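Local coordinates for peroxisomal membrane protein LPX1 (Saccharomyces cerevisiae, PDB 2Y6U) that hydrolyses acyl esters in peroxisomes, with acyl esterase, triacylglycerol lipase and phospholipase A activity, at residues 32-46 with 86-100. Numbering follows the deposited sequence. Where two conformers were deposited one is given.
Sequences ELTYDVYTSAERQRR and IDKVLLIDQVNHGDS
Leu90 CD2 fits into the fork of Val37, 3.8 Å from both CG1 and CG2, the two side chains running alongside each other in one direction. On the same face Tyr35 gives only its CB to Ile92 CG1; with CG set between the backbone N and the carbonyl carbon (chi1 57°), its ring leads off to Ile124 and its hydroxyl to Glu128. The other face carries Tyr38, whose ring crosses Leu91 at a slant, CE1 to CD1 3.8 Å, while its CB rests against Val89 CB. Strands 35-40 and 86-92 run antiparallel between these layers, Asp36 pairing with Leu91 and Tyr38 with Val89 through two backbone hydrogen bonds each. This is where the antiparallel edge of the alpha/beta-hydrolase sheet meets its parallel part: strand 35-40 runs against both 6-11 and 84-92, and 84-92 is the first of the parallel strands. At one end Asp87 reaches out of the strand to two arginines, both poorly ordered. Arg43 takes it side-on, NE to OD1 2.7 Å and NH2 to OD2 2.9 Å, guanidinium and carboxylate only 12° from coplanar. Arg46 NH1 adds a salt bridge to OD1, and Arg43 CG sits over the centre of the Arg46 guanidinium. At the other end the chain turns back through 94-97 into helix 98-103, so that Thr34 lies against Asp99, CG2 to CB 3.9 Å. Ser100 OG takes the Thr34 N-H almost straight (2.9 Å, 176°) and gives its own proton to Asp93 O. Leu33 CD2 leans obliquely on Val95 CG1 at 3.7 Å, and helix 114-125 meets both side chains at Asp120.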
ATOM      1  N   GLU A  32      -5.001 -16.797  -3.049  1.00 25.76           N
ATOM      2  CA  GLU A  32      -5.189 -16.346  -4.435  1.00 27.20           C
ATOM      3  C   GLU A  32      -6.435 -15.489  -4.499  1.00 27.88           C
ATOM      4  O   GLU A  32      -7.396 -15.601  -3.680  1.00 27.87           O
ATOM      5  CB  GLU A  32      -5.374 -17.561  -5.359  1.00 29.03           C
ATOM      6  CG  GLU A  32      -4.030 -18.314  -5.523  1.00 32.73           C
ATOM      7  CD  GLU A  32      -4.150 -19.597  -6.275  1.00 41.87           C
ATOM      8  OE1 GLU A  32      -4.779 -20.507  -5.766  1.00 41.50           O
ATOM      9  OE2 GLU A  32      -3.564 -19.696  -7.352  1.00 45.79           O
ATOM     10  N   LEU A  33      -6.489 -14.774  -5.605  1.00 27.79           N
ATOM     11  CA  LEU A  33      -7.644 -13.977  -6.011  1.00 27.82           C
ATOM     12  C   LEU A  33      -8.098 -14.325  -7.397  1.00 27.97           C
ATOM     13  O   LEU A  33      -7.261 -14.543  -8.237  1.00 27.24           O
ATOM     14  CB  LEU A  33      -7.234 -12.496  -6.057  1.00 28.33           C
ATOM     15  CG  LEU A  33      -6.775 -11.819  -4.749  1.00 28.71           C
ATOM     16  CD1 LEU A  33      -5.809 -10.610  -5.038  1.00 29.27           C
ATOM     17  CD2 LEU A  33      -8.109 -11.530  -4.019  1.00 28.20           C
ATOM     18  N   THR A  34      -9.399 -14.453  -7.590  1.00 27.91           N
ATOM     19  CA  THR A  34     -10.000 -14.640  -8.945  1.00 29.68           C
ATOM     20  C   THR A  34     -10.848 -13.430  -9.238  1.00 28.77           C
ATOM     21  O   THR A  34     -11.557 -12.926  -8.332  1.00 29.09           O
ATOM     22  CB  THR A  34     -10.906 -15.882  -9.008  1.00 32.01           C
ATOM     23  OG1 THR A  34     -10.100 -17.023  -8.749  1.00 32.42           O
ATOM     24  CG2 THR A  34     -11.556 -16.019 -10.387  1.00 32.67           C
ATOM     25  N   TYR A  35     -10.745 -12.892 -10.442  1.00 26.94           N
ATOM     26  CA  TYR A  35     -11.520 -11.746 -10.808  1.00 25.94           C
ATOM     27  C   TYR A  35     -11.885 -11.854 -12.280  1.00 27.59           C
ATOM     28  O   TYR A  35     -11.232 -12.565 -13.044  1.00 27.74           O
ATOM     29  CB  TYR A  35     -10.774 -10.425 -10.556  1.00 23.98           C
ATOM     30  CG  TYR A  35      -9.437 -10.302 -11.262  1.00 25.41           C
ATOM     31  CD1 TYR A  35      -8.297 -10.892 -10.733  1.00 27.09           C
ATOM     32  CD2 TYR A  35      -9.287  -9.560 -12.435  1.00 28.03           C
ATOM     33  CE1 TYR A  35      -7.074 -10.766 -11.364  1.00 27.34           C
ATOM     34  CE2 TYR A  35      -8.072  -9.409 -13.039  1.00 27.47           C
ATOM     35  CZ  TYR A  35      -6.978 -10.019 -12.516  1.00 28.76           C
ATOM     36  OH  TYR A  35      -5.756  -9.885 -13.113  1.00 29.98           O
ATOM     37  N   ASP A  36     -12.935 -11.173 -12.692  1.00 27.50           N
ATOM     38  CA  ASP A  36     -13.321 -11.129 -14.113  1.00 27.82           C
ATOM     39  C   ASP A  36     -12.967  -9.773 -14.692  1.00 28.73           C
ATOM     40  O   ASP A  36     -13.250  -8.736 -14.020  1.00 28.83           O
ATOM     41  CB  ASP A  36     -14.829 -11.398 -14.225  1.00 30.05           C
ATOM     42  CG  ASP A  36     -15.209 -12.822 -13.833  1.00 31.31           C
ATOM     43  OD1 ASP A  36     -14.317 -13.710 -13.776  1.00 34.64           O
ATOM     44  OD2 ASP A  36     -16.420 -13.128 -13.621  1.00 32.09           O
ATOM     45  N   VAL A  37     -12.335  -9.737 -15.879  1.00 28.58           N
ATOM     46  CA  VAL A  37     -11.997  -8.526 -16.556  1.00 29.18           C
ATOM     47  C   VAL A  37     -12.880  -8.459 -17.772  1.00 29.28           C
ATOM     48  O   VAL A  37     -12.859  -9.379 -18.637  1.00 30.25           O
ATOM     49  CB  VAL A  37     -10.493  -8.531 -17.095  1.00 30.82           C
ATOM     50  CG1 VAL A  37     -10.198  -7.228 -17.767  1.00 32.30           C
ATOM     51  CG2 VAL A  37      -9.580  -8.697 -15.999  1.00 35.52           C
ATOM     52  N   TYR A  38     -13.548  -7.323 -17.933  1.00 28.92           N
ATOM     53  CA  TYR A  38     -14.394  -7.054 -19.069  1.00 28.66           C
ATOM     54  C   TYR A  38     -13.729  -5.979 -19.882  1.00 30.84           C
ATOM     55  O   TYR A  38     -13.445  -4.884 -19.366  1.00 29.34           O
ATOM     56  CB  TYR A  38     -15.795  -6.616 -18.604  1.00 28.91           C
ATOM     57  CG  TYR A  38     -16.565  -7.759 -17.991  1.00 27.58           C
ATOM     58  CD1 TYR A  38     -16.452  -8.035 -16.634  1.00 29.84           C
ATOM     59  CD2 TYR A  38     -17.336  -8.585 -18.753  1.00 31.52           C
ATOM     60  CE1 TYR A  38     -17.139  -9.117 -16.055  1.00 26.93           C
ATOM     61  CE2 TYR A  38     -18.059  -9.637 -18.174  1.00 31.45           C
ATOM     62  CZ  TYR A  38     -17.983  -9.864 -16.829  1.00 31.73           C
ATOM     63  OH  TYR A  38     -18.668 -10.917 -16.260  1.00 33.29           O
ATOM     64  N   THR A  39     -13.480  -6.256 -21.169  1.00 30.00           N
ATOM     65  CA  THR A  39     -12.801  -5.307 -22.052  1.00 34.72           C
ATOM     66  C   THR A  39     -13.673  -4.891 -23.250  1.00 37.21           C
ATOM     67  O   THR A  39     -14.291  -5.714 -23.917  1.00 35.70           O
ATOM     68  CB  THR A  39     -11.439  -5.906 -22.548  1.00 36.12           C
ATOM     69  OG1 THR A  39     -10.710  -6.186 -21.355  1.00 35.05           O
ATOM     70  CG2 THR A  39     -10.665  -4.897 -23.277  1.00 43.21           C
ATOM     71  N   SER A  40     -13.654  -3.600 -23.521  1.00 40.50           N
ATOM     72  CA  SER A  40     -14.443  -3.033 -24.606  1.00 45.61           C
ATOM     73  C   SER A  40     -13.901  -3.578 -25.885  1.00 49.34           C
ATOM     74  O   SER A  40     -12.694  -3.825 -26.056  1.00 50.75           O
ATOM     75  CB  SER A  40     -14.422  -1.511 -24.591  1.00 44.74           C
ATOM     76  OG  SER A  40     -14.453  -0.954 -25.862  1.00 53.85           O
ATOM     77  N   ALA A  41     -14.866  -3.849 -26.746  1.00 55.42           N
ATOM     78  CA  ALA A  41     -14.679  -4.309 -28.103  1.00 59.68           C
ATOM     79  C   ALA A  41     -14.858  -3.063 -29.054  1.00 63.36           C
ATOM     80  O   ALA A  41     -14.882  -3.216 -30.263  1.00 65.46           O
ATOM     81  CB  ALA A  41     -15.760  -5.364 -28.385  1.00 61.13           C
ATOM     82  N   GLU A  42     -15.058  -1.865 -28.469  1.00 64.37           N
ATOM     83  CA  GLU A  42     -15.325  -0.579 -29.189  0.50 67.01           C
ATOM     84  C   GLU A  42     -14.047   0.252 -29.458  1.00 68.86           C
ATOM     85  O   GLU A  42     -14.140   1.440 -29.890  1.00 70.93           O
ATOM     86  CB  GLU A  42     -16.350   0.293 -28.379  0.50 66.00           C
ATOM     87  CG  GLU A  42     -16.901   1.624 -29.062  0.50 68.42           C
ATOM     88  CD  GLU A  42     -16.484   2.949 -28.323  0.50 67.28           C
ATOM     89  OE1 GLU A  42     -15.662   2.872 -27.394  0.50 60.26           O
ATOM     90  OE2 GLU A  42     -16.967   4.051 -28.688  0.50 65.75           O
ATOM     91  N   ARG A  43     -12.849  -0.327 -29.239  1.00 69.53           N
ATOM     92  CA  ARG A  43     -11.588   0.446 -29.287  1.00 72.12           C
ATOM     93  C   ARG A  43     -11.226   1.009 -30.663  1.00 76.97           C
ATOM     94  O   ARG A  43     -10.452   1.954 -30.790  1.00 78.65           O
ATOM     95  CB  ARG A  43     -10.428  -0.360 -28.712  1.00 71.23           C
ATOM     96  CG  ARG A  43     -10.496  -0.530 -27.179  1.00 68.38           C
ATOM     97  CD  ARG A  43      -9.346  -1.435 -26.714  1.00 66.08           C
ATOM     98  NE  ARG A  43      -9.117  -1.510 -25.260  1.00 63.97           N
ATOM     99  CZ  ARG A  43      -8.114  -2.222 -24.723  1.00 63.57           C
ATOM    100  NH1 ARG A  43      -7.263  -2.882 -25.545  1.00 67.32           N
ATOM    101  NH2 ARG A  43      -7.920  -2.276 -23.398  1.00 55.59           N
ATOM    102  N   GLN A  44     -11.803   0.457 -31.709  1.00 80.19           N
ATOM    103  CA  GLN A  44     -11.603   1.032 -33.030  1.00 84.76           C
ATOM    104  C   GLN A  44     -12.487   2.295 -33.281  1.00 86.78           C
ATOM    105  O   GLN A  44     -12.157   3.129 -34.137  1.00 89.30           O
ATOM    106  CB  GLN A  44     -11.695  -0.067 -34.114  1.00 86.88           C
ATOM    107  CG  GLN A  44     -13.019  -0.880 -34.297  1.00 86.60           C
ATOM    108  CD  GLN A  44     -13.891  -1.099 -33.054  1.00 83.97           C
ATOM    109  OE1 GLN A  44     -13.453  -1.671 -32.007  1.00 77.19           O
ATOM    110  NE2 GLN A  44     -15.162  -0.670 -33.176  1.00 81.85           N
ATOM    111  N   ARG A  45     -13.573   2.454 -32.512  1.00 86.16           N
ATOM    112  CA  ARG A  45     -14.368   3.713 -32.495  1.00 88.10           C
ATOM    113  C   ARG A  45     -13.739   4.858 -31.660  1.00 87.90           C
ATOM    114  O   ARG A  45     -14.181   6.017 -31.784  1.00 89.14           O
ATOM    115  CB  ARG A  45     -15.793   3.488 -31.955  1.00 86.88           C
ATOM    116  CG  ARG A  45     -16.767   2.717 -32.846  1.00 89.94           C
ATOM    117  CD  ARG A  45     -18.085   2.463 -32.092  1.00 90.97           C
ATOM    118  NE  ARG A  45     -19.266   2.388 -32.965  1.00 96.15           N
ATOM    119  CZ  ARG A  45     -20.416   1.765 -32.659  1.00 96.95           C
ATOM    120  NH1 ARG A  45     -20.586   1.123 -31.494  1.00 93.97           N
ATOM    121  NH2 ARG A  45     -21.410   1.763 -33.541  1.00 98.88           N
ATOM    122  N   ARG A  46     -12.740   4.559 -30.819  1.00 86.47           N
ATOM    123  CA  ARG A  46     -12.102   5.626 -30.017  1.00 86.89           C
ATOM    124  C   ARG A  46     -11.241   6.532 -30.942  1.00 88.98           C
ATOM    125  O   ARG A  46     -10.582   6.051 -31.871  1.00 90.62           O
ATOM    126  CB  ARG A  46     -11.416   5.109 -28.662  1.00 85.07           C
ATOM    127  CG  ARG A  46      -9.991   4.360 -28.662  1.00 88.11           C
ATOM    128  CD  ARG A  46      -9.638   3.567 -27.286  1.00 89.23           C
ATOM    129  NE  ARG A  46      -8.423   2.700 -27.421  1.00 93.69           N
ATOM    130  CZ  ARG A  46      -7.902   1.870 -26.487  1.00 92.72           C
ATOM    131  NH1 ARG A  46      -8.457   1.730 -25.287  1.00 89.40           N
ATOM    132  NH2 ARG A  46      -6.799   1.158 -26.756  1.00 94.06           N
ATOM    133  N   ILE A  86     -16.131   3.402 -21.784  1.00 38.19           N
ATOM    134  CA  ILE A  86     -15.653   2.363 -20.908  1.00 36.03           C
ATOM    135  C   ILE A  86     -14.676   1.468 -21.622  1.00 38.07           C
ATOM    136  O   ILE A  86     -14.948   0.939 -22.732  1.00 40.09           O
ATOM    137  CB  ILE A  86     -16.780   1.478 -20.311  1.00 35.41           C
ATOM    138  CG1 ILE A  86     -17.655   2.304 -19.377  1.00 36.54           C
ATOM    139  CG2 ILE A  86     -16.184   0.318 -19.465  1.00 32.71           C
ATOM    140  CD1 ILE A  86     -18.916   1.519 -18.992  1.00 40.95           C
ATOM    141  N   ASP A  87     -13.492   1.329 -21.058  1.00 34.85           N
ATOM    142  CA  ASP A  87     -12.526   0.459 -21.671  1.00 37.71           C
ATOM    143  C   ASP A  87     -12.480  -0.860 -20.938  1.00 34.44           C
ATOM    144  O   ASP A  87     -12.513  -1.879 -21.567  1.00 37.58           O
ATOM    145  CB  ASP A  87     -11.181   1.149 -21.709  1.00 39.18           C
ATOM    146  CG  ASP A  87     -10.192   0.472 -22.641  1.00 43.75           C
ATOM    147  OD1 ASP A  87     -10.490   0.348 -23.876  1.00 48.15           O
ATOM    148  OD2 ASP A  87      -9.138   0.036 -22.101  1.00 39.65           O
ATOM    149  N   LYS A  88     -12.252  -0.857 -19.623  1.00 33.97           N
ATOM    150  CA  LYS A  88     -12.210  -2.055 -18.789  1.00 31.59           C
ATOM    151  C   LYS A  88     -13.152  -1.972 -17.598  1.00 30.60           C
ATOM    152  O   LYS A  88     -13.261  -0.938 -16.970  1.00 28.58           O
ATOM    153  CB  LYS A  88     -10.827  -2.302 -18.224  1.00 32.45           C
ATOM    154  CG  LYS A  88      -9.740  -2.587 -19.269  1.00 38.82           C
ATOM    155  CD  LYS A  88      -8.565  -3.387 -18.597  1.00 43.25           C
ATOM    156  CE  LYS A  88      -7.472  -3.860 -19.530  1.00 46.96           C
ATOM    157  NZ  LYS A  88      -6.572  -4.782 -18.681  1.00 35.20           N
ATOM    158  N   VAL A  89     -13.755  -3.089 -17.227  1.00 27.89           N
ATOM    159  CA  VAL A  89     -14.481  -3.205 -15.978  1.00 27.89           C
ATOM    160  C   VAL A  89     -13.940  -4.412 -15.243  1.00 26.08           C
ATOM    161  O   VAL A  89     -13.846  -5.503 -15.826  1.00 28.47           O
ATOM    162  CB  VAL A  89     -16.016  -3.430 -16.153  1.00 27.26           C
ATOM    163  CG1 VAL A  89     -16.750  -3.492 -14.779  1.00 25.24           C
ATOM    164  CG2 VAL A  89     -16.613  -2.357 -17.019  1.00 29.91           C
ATOM    165  N   LEU A  90     -13.584  -4.252 -13.970  1.00 24.87           N
ATOM    166  CA  LEU A  90     -13.091  -5.374 -13.152  1.00 23.87           C
ATOM    167  C   LEU A  90     -14.083  -5.710 -12.079  1.00 25.52           C
ATOM    168  O   LEU A  90     -14.475  -4.843 -11.278  1.00 25.12           O
ATOM    169  CB  LEU A  90     -11.792  -5.006 -12.461  1.00 22.85           C
ATOM    170  CG  LEU A  90     -10.706  -4.357 -13.313  1.00 29.19           C
ATOM    171  CD1 LEU A  90      -9.406  -4.040 -12.519  1.00 24.12           C
ATOM    172  CD2 LEU A  90     -10.338  -5.247 -14.551  1.00 28.52           C
ATOM    173  N   LEU A  91     -14.451  -6.968 -11.983  1.00 23.50           N
ATOM    174  CA  LEU A  91     -15.301  -7.449 -11.003  1.00 23.90           C
ATOM    175  C   LEU A  91     -14.548  -8.452 -10.130  1.00 24.55           C
ATOM    176  O   LEU A  91     -14.095  -9.503 -10.589  1.00 26.29           O
ATOM    177  CB  LEU A  91     -16.526  -8.127 -11.610  1.00 25.15           C
ATOM    178  CG  LEU A  91     -17.488  -7.308 -12.466  1.00 27.18           C
ATOM    179  CD1 LEU A  91     -18.771  -8.187 -12.748  1.00 25.61           C
ATOM    180  CD2 LEU A  91     -17.751  -5.964 -11.997  1.00 25.31           C
ATOM    181  N   ILE A  92     -14.276  -8.066  -8.906  1.00 24.77           N
ATOM    182  CA  ILE A  92     -13.336  -8.792  -8.056  1.00 23.90           C
ATOM    183  C   ILE A  92     -14.044  -9.559  -6.899  1.00 25.32           C
ATOM    184  O   ILE A  92     -14.919  -9.027  -6.235  1.00 24.66           O
ATOM    185  CB  ILE A  92     -12.326  -7.780  -7.451  1.00 24.05           C
ATOM    186  CG1 ILE A  92     -11.501  -7.144  -8.553  1.00 23.55           C
ATOM    187  CG2 ILE A  92     -11.370  -8.447  -6.355  1.00 22.47           C
ATOM    188  CD1 ILE A  92     -10.648  -5.876  -8.054  1.00 23.27           C
ATOM    189  N   ASP A  93     -13.628 -10.820  -6.643  1.00 25.51           N
ATOM    190  CA  ASP A  93     -14.070 -11.548  -5.447  1.00 24.13           C
ATOM    191  C   ASP A  93     -12.970 -11.496  -4.404  1.00 24.56           C
ATOM    192  O   ASP A  93     -11.798 -11.870  -4.633  1.00 23.55           O
ATOM    193  CB  ASP A  93     -14.316 -12.998  -5.704  1.00 26.43           C
ATOM    194  CG  ASP A  93     -15.662 -13.285  -6.333  1.00 29.45           C
ATOM    195  OD1 ASP A  93     -16.632 -12.574  -6.082  1.00 30.00           O
ATOM    196  OD2 ASP A  93     -15.728 -14.287  -7.066  1.00 29.02           O
ATOM    197  N   GLN A  94     -13.325 -10.997  -3.236  1.00 24.27           N
ATOM    198  CA  GLN A  94     -12.379 -10.981  -2.097  1.00 22.10           C
ATOM    199  C   GLN A  94     -11.980 -12.437  -1.792  1.00 23.70           C
ATOM    200  O   GLN A  94     -12.710 -13.384  -2.139  1.00 24.51           O
ATOM    201  CB  GLN A  94     -13.088 -10.389  -0.909  1.00 23.02           C
ATOM    202  CG  GLN A  94     -13.387  -8.885  -1.045  1.00 22.16           C
ATOM    203  CD  GLN A  94     -12.083  -8.105  -1.138  1.00 21.33           C
ATOM    204  OE1 GLN A  94     -11.251  -8.116  -0.235  1.00 23.66           O
ATOM    205  NE2 GLN A  94     -11.914  -7.397  -2.231  1.00 21.19           N
ATOM    206  N   VAL A  95     -10.852 -12.626  -1.078  1.00 22.72           N
ATOM    207  CA  VAL A  95     -10.244 -13.950  -0.895  1.00 23.92           C
ATOM    208  C   VAL A  95     -11.183 -14.974  -0.312  1.00 25.53           C
ATOM    209  O   VAL A  95     -11.068 -16.155  -0.641  1.00 25.23           O
ATOM    210  CB  VAL A  95      -8.942 -13.914  -0.011  1.00 24.51           C
ATOM    211  CG1 VAL A  95      -7.742 -13.240  -0.747  1.00 20.28           C
ATOM    212  CG2 VAL A  95      -9.235 -13.313   1.370  1.00 23.43           C
ATOM    213  N   ASN A  96     -12.113 -14.531   0.554  1.00 23.36           N
ATOM    214  CA  ASN A  96     -13.025 -15.433   1.183  1.00 25.58           C
ATOM    215  C   ASN A  96     -14.460 -15.445   0.655  1.00 25.54           C
ATOM    216  O   ASN A  96     -15.369 -15.847   1.349  1.00 26.28           O
ATOM    217  CB  ASN A  96     -12.956 -15.174   2.719  1.00 26.19           C
ATOM    218  CG  ASN A  96     -13.455 -13.822   3.097  1.00 26.35           C
ATOM    219  OD1 ASN A  96     -13.535 -12.946   2.255  1.00 23.49           O
ATOM    220  ND2 ASN A  96     -13.870 -13.666   4.365  1.00 26.50           N
ATOM    221  N   HIS A  97     -14.624 -14.943  -0.563  1.00 24.45           N
ATOM    222  CA  HIS A  97     -15.896 -14.868  -1.277  1.00 26.36           C
ATOM    223  C   HIS A  97     -15.831 -15.540  -2.681  1.00 26.50           C
ATOM    224  O   HIS A  97     -14.786 -15.539  -3.302  1.00 26.71           O
ATOM    225  CB  HIS A  97     -16.347 -13.408  -1.454  1.00 24.97           C
ATOM    226  CG  HIS A  97     -16.752 -12.735  -0.168  1.00 25.68           C
ATOM    227  ND1 HIS A  97     -15.818 -12.336   0.784  1.00 25.63           N
ATOM    228  CD2 HIS A  97     -17.962 -12.298   0.273  1.00 27.39           C
ATOM    229  CE1 HIS A  97     -16.476 -11.813   1.816  1.00 27.08           C
ATOM    230  NE2 HIS A  97     -17.753 -11.695   1.498  1.00 28.56           N
ATOM    231  N   GLY A  98     -16.962 -16.010  -3.186  1.00 28.68           N
ATOM    232  CA  GLY A  98     -17.085 -16.315  -4.629  1.00 29.52           C
ATOM    233  C   GLY A  98     -16.031 -17.305  -5.072  1.00 30.29           C
ATOM    234  O   GLY A  98     -15.760 -18.294  -4.391  1.00 29.78           O
ATOM    235  N   ASP A  99     -15.454 -17.041  -6.244  1.00 31.58           N
ATOM    236  CA  ASP A  99     -14.542 -17.992  -6.893  1.00 30.89           C
ATOM    237  C   ASP A  99     -13.230 -17.944  -6.178  1.00 30.15           C
ATOM    238  O   ASP A  99     -12.475 -18.946  -6.210  1.00 31.23           O
ATOM    239  CB  ASP A  99     -14.416 -17.683  -8.386  1.00 30.54           C
ATOM    240  CG  ASP A  99     -15.679 -18.059  -9.173  1.00 34.01           C
ATOM    241  OD1 ASP A  99     -16.372 -19.044  -8.837  1.00 36.06           O
ATOM    242  OD2 ASP A  99     -15.971 -17.359 -10.158  1.00 36.19           O
ATOM    243  N   SER A 100     -12.940 -16.825  -5.490  1.00 27.07           N
ATOM    244  CA  SER A 100     -11.703 -16.753  -4.760  1.00 27.10           C
ATOM    245  C   SER A 100     -11.744 -17.699  -3.575  1.00 26.99           C
ATOM    246  O   SER A 100     -10.801 -18.456  -3.363  1.00 27.65           O
ATOM    247  CB  SER A 100     -11.450 -15.349  -4.249  1.00 25.02           C
ATOM    248  OG  SER A 100     -11.202 -14.478  -5.368  1.00 28.97           O
TER
HETATM  249  O   HOH W   1     -13.750 -14.264  -8.867  1.00 42.33           O